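PDB 3HX6: type IV pilus biogenesis factor PilY1 from Pseudomonas aeruginosa, which primes type IV pilus assembly, mediates adhesion to host cells, and supports twitching motility, apparently regulating pilus retraction through calcium binding and release. Local coordinates for residues 455-467 with 477-491. The protein carries 3 engineered substitutions. Numbering follows the deposited sequence.
Sequences AIGQVVLLQTITP and SNWTYGLDPYTGGRT
T464 and W479 form a hydrogen-bonded pair between the antiparallel strands 459-466 and 477-483, their side chains running alongside each other on one face of the sheet. With OG1 of T464 anti to its own nitrogen (chi1 -172°), directed to the M448 carbonyl, T464 CG2 is left to press on W479 CB at 3.4 Å. T464 CG2 also meets the edge of the Y481 ring, 3.5 Å from CE1. L462 crosses the root of that tyrosine, its CG 3.9 Å from Y481 CB, and V460 CG1 rests on L483 CB. The hydroxyl of Y481 bonds to E447 and R413, and R413 also makes a cation-pi contact with W479. On the face carrying Q463, I465, N478 and T480, the amides of Q463 and N478 stack with planes 14° apart. N478 ND2 reaches back to T464 O (3.2 Å), which W479 N approaches from the opposite face of the carbonyl plane; two donors thus share one oxygen. Backbone bonds such as Y481 N to L462 O (2.7 Å) form a ladder from V460/L483 to T466/S477. Beyond it P485 CD lies 3.2 Å from Q458 O, while P485 CG sits over the centre of the Y486 ring. An Asx turn, Y486 N to D484 OD1, shapes the chain there. The pair forms a long-looped antiparallel beta hairpin, extended by strand 454-456 through the type II' turn I456-V459, within the mixed sheet of this C-terminal beta-propeller domain.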
loop_
_atom_site.group_PDB
_atom_site.type_symbol
_atom_site.label_atom_id
_atom_site.label_comp_id
_atom_site.label_asym_id
_atom_site.label_seq_id
_atom_site.Cartn_x
_atom_site.Cartn_y
_atom_site.Cartn_z
ATOM N N ALA A 455 2.223 -0.864 -17.516
ATOM C CA ALA A 455 2.301 -2.302 -17.703
ATOM C C ALA A 455 2.672 -2.914 -16.357
ATOM O O ALA A 455 3.696 -2.565 -15.774
ATOM C CB ALA A 455 3.358 -2.643 -18.754
ATOM N N ILE A 456 1.830 -3.810 -15.860
ATOM C CA ILE A 456 2.081 -4.456 -14.577
ATOM C C ILE A 456 1.595 -5.892 -14.635
ATOM O O ILE A 456 0.503 -6.164 -15.132
ATOM C CB ILE A 456 1.364 -3.704 -13.419
ATOM C CG1 ILE A 456 1.608 -4.427 -12.092
ATOM C CG2 ILE A 456 -0.126 -3.586 -13.707
ATOM C CD1 ILE A 456 1.087 -3.677 -10.875
ATOM N N GLY A 457 2.408 -6.810 -14.126
ATOM C CA GLY A 457 2.032 -8.212 -14.156
ATOM C C GLY A 457 1.692 -8.641 -15.574
ATOM O O GLY A 457 2.487 -8.459 -16.495
ATOM N N GLN A 458 0.497 -9.188 -15.759
ATOM C CA GLN A 458 0.066 -9.649 -17.075
ATOM C C GLN A 458 -0.960 -8.712 -17.712
ATOM O O GLN A 458 -1.863 -9.161 -18.417
ATOM C CB GLN A 458 -0.522 -11.061 -16.968
ATOM C CG GLN A 458 0.419 -12.088 -16.341
ATOM C CD GLN A 458 -0.257 -13.431 -16.095
ATOM O OE1 GLN A 458 -0.714 -14.095 -17.031
ATOM N NE2 GLN A 458 -0.329 -13.835 -14.827
ATOM N N VAL A 459 -0.827 -7.414 -17.471
ATOM C CA VAL A 459 -1.765 -6.462 -18.056
ATOM C C VAL A 459 -1.108 -5.137 -18.419
ATOM O O VAL A 459 -0.113 -4.734 -17.818
ATOM C CB VAL A 459 -2.940 -6.126 -17.093
ATOM C CG1 VAL A 459 -3.506 -7.385 -16.484
ATOM C CG2 VAL A 459 -2.473 -5.172 -16.011
ATOM N N VAL A 460 -1.667 -4.467 -19.417
ATOM C CA VAL A 460 -1.179 -3.154 -19.794
ATOM C C VAL A 460 -2.387 -2.252 -19.603
ATOM O O VAL A 460 -3.471 -2.529 -20.114
ATOM C CB VAL A 460 -0.670 -3.100 -21.251
ATOM C CG1 VAL A 460 -1.780 -3.465 -22.224
ATOM C CG2 VAL A 460 -0.121 -1.709 -21.539
ATOM N N LEU A 461 -2.205 -1.199 -18.820
ATOM C CA LEU A 461 -3.274 -0.265 -18.519
ATOM C C LEU A 461 -3.050 1.020 -19.298
ATOM O O LEU A 461 -1.953 1.562 -19.303
ATOM C CB LEU A 461 -3.274 0.017 -17.018
ATOM C CG LEU A 461 -3.451 -1.240 -16.162
ATOM C CD1 LEU A 461 -2.947 -0.983 -14.753
ATOM C CD2 LEU A 461 -4.921 -1.649 -16.158
ATOM N N LEU A 462 -4.088 1.506 -19.963
ATOM C CA LEU A 462 -3.958 2.722 -20.743
ATOM C C LEU A 462 -5.245 3.522 -20.734
ATOM O O LEU A 462 -6.320 2.998 -20.449
ATOM C CB LEU A 462 -3.586 2.391 -22.191
ATOM C CG LEU A 462 -4.590 1.503 -22.935
ATOM C CD1 LEU A 462 -4.642 1.916 -24.390
ATOM C CD2 LEU A 462 -4.200 0.037 -22.806
ATOM N N GLN A 463 -5.123 4.802 -21.046
ATOM C CA GLN A 463 -6.275 5.675 -21.100
ATOM C C GLN A 463 -6.240 6.404 -22.421
ATOM O O GLN A 463 -5.226 6.990 -22.797
ATOM C CB GLN A 463 -6.244 6.698 -19.966
ATOM C CG GLN A 463 -7.452 7.618 -19.957
ATOM C CD GLN A 463 -7.263 8.803 -19.034
ATOM O OE1 GLN A 463 -6.434 9.682 -19.289
ATOM N NE2 GLN A 463 -8.020 8.831 -17.953
ATOM N N THR A 464 -7.356 6.370 -23.124
ATOM C CA THR A 464 -7.446 7.038 -24.403
ATOM C C THR A 464 -8.335 8.272 -24.279
ATOM O O THR A 464 -9.099 8.416 -23.319
ATOM C CB THR A 464 -8.071 6.121 -25.432
ATOM O OG1 THR A 464 -7.975 6.722 -26.723
ATOM C CG2 THR A 464 -9.526 5.910 -25.094
ATOM N N ILE A 465 -8.238 9.160 -25.259
ATOM C CA ILE A 465 -9.060 10.351 -25.254
ATOM C C ILE A 465 -9.764 10.475 -26.598
ATOM O O ILE A 465 -9.182 10.218 -27.657
ATOM C CB ILE A 465 -8.220 11.625 -24.960
ATOM C CG1 ILE A 465 -9.154 12.831 -24.802
ATOM C CG2 ILE A 465 -7.212 11.863 -26.079
ATOM C CD1 ILE A 465 -8.460 14.097 -24.367
ATOM N N THR A 466 -11.035 10.837 -26.545
ATOM C CA THR A 466 -11.824 11.000 -27.751
ATOM C C THR A 466 -12.392 12.408 -27.760
ATOM O O THR A 466 -13.320 12.713 -27.015
ATOM C CB THR A 466 -12.989 9.991 -27.802
ATOM O OG1 THR A 466 -12.467 8.660 -27.756
ATOM C CG2 THR A 466 -13.798 10.174 -29.087
ATOM N N PRO A 467 -11.819 13.292 -28.588
ATOM C CA PRO A 467 -12.281 14.679 -28.689
ATOM C C PRO A 467 -13.745 14.712 -29.114
ATOM O O PRO A 467 -14.125 14.040 -30.073
ATOM C CB PRO A 467 -11.368 15.270 -29.764
ATOM C CG PRO A 467 -10.107 14.467 -29.625
ATOM C CD PRO A 467 -10.643 13.065 -29.446
ATOM N N SER A 477 -13.980 12.615 -24.193
ATOM C CA SER A 477 -14.360 11.533 -23.294
ATOM C C SER A 477 -13.163 10.605 -23.117
ATOM O O SER A 477 -12.355 10.433 -24.030
ATOM C CB SER A 477 -15.558 10.759 -23.852
ATOM O OG SER A 477 -15.243 10.120 -25.073
ATOM N N ASN A 478 -13.055 10.009 -21.939
ATOM C CA ASN A 478 -11.939 9.134 -21.632
ATOM C C ASN A 478 -12.308 7.686 -21.399
ATOM O O ASN A 478 -13.253 7.374 -20.674
ATOM C CB ASN A 478 -11.201 9.653 -20.399
ATOM C CG ASN A 478 -10.470 10.953 -20.658
ATOM O OD1 ASN A 478 -10.402 11.815 -19.789
ATOM N ND2 ASN A 478 -9.901 11.095 -21.853
ATOM N N TRP A 479 -11.534 6.803 -22.019
ATOM C CA TRP A 479 -11.723 5.374 -21.869
ATOM C C TRP A 479 -10.464 4.756 -21.285
ATOM O O TRP A 479 -9.365 4.957 -21.803
ATOM C CB TRP A 479 -12.034 4.718 -23.215
ATOM C CG TRP A 479 -13.451 4.873 -23.628
ATOM C CD1 TRP A 479 -14.003 5.920 -24.302
ATOM C CD2 TRP A 479 -14.520 3.959 -23.357
ATOM N NE1 TRP A 479 -15.353 5.717 -24.471
ATOM C CE2 TRP A 479 -15.695 4.519 -23.901
ATOM C CE3 TRP A 479 -14.596 2.721 -22.707
ATOM C CZ2 TRP A 479 -16.938 3.880 -23.816
ATOM C CZ3 TRP A 479 -15.830 2.086 -22.623
ATOM C CH2 TRP A 479 -16.986 2.669 -23.177
ATOM N N THR A 480 -10.634 4.018 -20.195
ATOM C CA THR A 480 -9.531 3.338 -19.532
ATOM C C THR A 480 -9.590 1.880 -19.958
ATOM O O THR A 480 -10.647 1.257 -19.889
ATOM C CB THR A 480 -9.670 3.404 -17.997
ATOM O OG1 THR A 480 -9.646 4.770 -17.573
ATOM C CG2 THR A 480 -8.530 2.649 -17.325
ATOM N N TYR A 481 -8.464 1.339 -20.406
ATOM C CA TYR A 481 -8.412 -0.051 -20.846
ATOM C C TYR A 481 -7.413 -0.877 -20.057
ATOM O O TYR A 481 -6.407 -0.368 -19.574
ATOM C CB TYR A 481 -8.023 -0.148 -22.328
ATOM C CG TYR A 481 -8.977 0.500 -23.315
ATOM C CD1 TYR A 481 -8.787 1.815 -23.739
ATOM C CD2 TYR A 481 -10.049 -0.217 -23.848
ATOM C CE1 TYR A 481 -9.638 2.404 -24.679
ATOM C CE2 TYR A 481 -10.912 0.358 -24.787
ATOM C CZ TYR A 481 -10.698 1.668 -25.198
ATOM O OH TYR A 481 -11.542 2.239 -26.125
ATOM N N GLY A 482 -7.707 -2.165 -19.946
ATOM C CA GLY A 482 -6.827 -3.103 -19.277
ATOM C C GLY A 482 -6.741 -4.235 -20.285
ATOM O O GLY A 482 -7.706 -4.986 -20.454
ATOM N N LEU A 483 -5.612 -4.353 -20.978
ATOM C CA LEU A 483 -5.474 -5.388 -21.999
ATOM C C LEU A 483 -4.343 -6.367 -21.734
ATOM O O LEU A 483 -3.457 -6.109 -20.920
ATOM C CB LEU A 483 -5.253 -4.738 -23.379
ATOM C CG LEU A 483 -6.351 -3.789 -23.881
ATOM C CD1 LEU A 483 -5.876 -3.031 -25.103
ATOM C CD2 LEU A 483 -7.613 -4.579 -24.202
ATOM N N ASP A 484 -4.392 -7.500 -22.427
ATOM C CA ASP A 484 -3.354 -8.513 -22.312
ATOM C C ASP A 484 -2.186 -7.998 -23.144
ATOM O O ASP A 484 -2.295 -7.865 -24.361
ATOM C CB ASP A 484 -3.857 -9.849 -22.864
ATOM C CG ASP A 484 -2.761 -10.894 -22.977
ATOM O OD1 ASP A 484 -1.685 -10.734 -22.358
ATOM O OD2 ASP A 484 -2.991 -11.892 -23.690
ATOM N N PRO A 485 -1.057 -7.684 -22.494
ATOM C CA PRO A 485 0.107 -7.177 -23.230
ATOM C C PRO A 485 0.674 -8.150 -24.257
ATOM O O PRO A 485 1.304 -7.730 -25.225
ATOM C CB PRO A 485 1.106 -6.863 -22.121
ATOM C CG PRO A 485 0.774 -7.893 -21.072
ATOM C CD PRO A 485 -0.743 -7.859 -21.065
ATOM N N TYR A 486 0.443 -9.442 -24.038
ATOM C CA TYR A 486 0.947 -10.486 -24.923
ATOM C C TYR A 486 0.133 -10.665 -26.194
ATOM O O TYR A 486 0.581 -11.333 -27.126
ATOM C CB TYR A 486 0.974 -11.827 -24.184
ATOM C CG TYR A 486 1.655 -11.781 -22.835
ATOM C CD1 TYR A 486 1.064 -12.372 -21.718
ATOM C CD2 TYR A 486 2.896 -11.166 -22.680
ATOM C CE1 TYR A 486 1.697 -12.352 -20.478
ATOM C CE2 TYR A 486 3.537 -11.141 -21.448
ATOM C CZ TYR A 486 2.937 -11.736 -20.351
ATOM O OH TYR A 486 3.581 -11.725 -19.136
ATOM N N THR A 487 -1.056 -10.078 -26.241
ATOM C CA THR A 487 -1.900 -10.245 -27.409
ATOM C C THR A 487 -2.635 -8.983 -27.855
ATOM O O THR A 487 -3.131 -8.916 -28.981
ATOM C CB THR A 487 -2.946 -11.348 -27.137
ATOM O OG1 THR A 487 -3.565 -11.737 -28.366
ATOM C CG2 THR A 487 -4.010 -10.835 -26.194
ATOM N N GLY A 488 -2.703 -7.990 -26.976
ATOM C CA GLY A 488 -3.413 -6.761 -27.294
ATOM C C GLY A 488 -4.916 -6.938 -27.137
ATOM O O GLY A 488 -5.692 -6.008 -27.349
ATOM N N GLY A 489 -5.331 -8.140 -26.754
ATOM C CA GLY A 489 -6.751 -8.406 -26.599
ATOM C C GLY A 489 -7.223 -8.545 -25.165
ATOM O O GLY A 489 -6.537 -8.151 -24.218
ATOM N N ARG A 490 -8.407 -9.122 -25.015
ATOM C CA ARG A 490 -9.025 -9.331 -23.716
ATOM C C ARG A 490 -8.226 -10.308 -22.866
ATOM O O ARG A 490 -7.806 -11.359 -23.348
ATOM C CB ARG A 490 -10.440 -9.877 -23.926
ATOM C CG ARG A 490 -11.196 -10.267 -22.678
ATOM C CD ARG A 490 -12.115 -11.440 -23.003
ATOM N NE ARG A 490 -12.767 -11.220 -24.282
ATOM C CZ ARG A 490 -13.206 -12.178 -25.087
ATOM N NH1 ARG A 490 -13.078 -13.451 -24.753
ATOM N NH2 ARG A 490 -13.751 -11.848 -26.246
ATOM N N THR A 491 -8.021 -9.959 -21.601
ATOM C CA THR A 491 -7.306 -10.827 -20.670
ATOM C C THR A 491 -8.194 -12.037 -20.389
ATOM O O THR A 491 -9.404 -11.984 -20.620
ATOM C CB THR A 491 -7.043 -10.101 -19.344
ATOM O OG1 THR A 491 -8.249 -9.444 -18.933
ATOM C CG2 THR A 491 -5.929 -9.053 -19.502
HETATM O O HOH W 1 -2.466 -11.425 -19.797
HETATM O O HOH W 2 -9.901 7.131 -18.178
#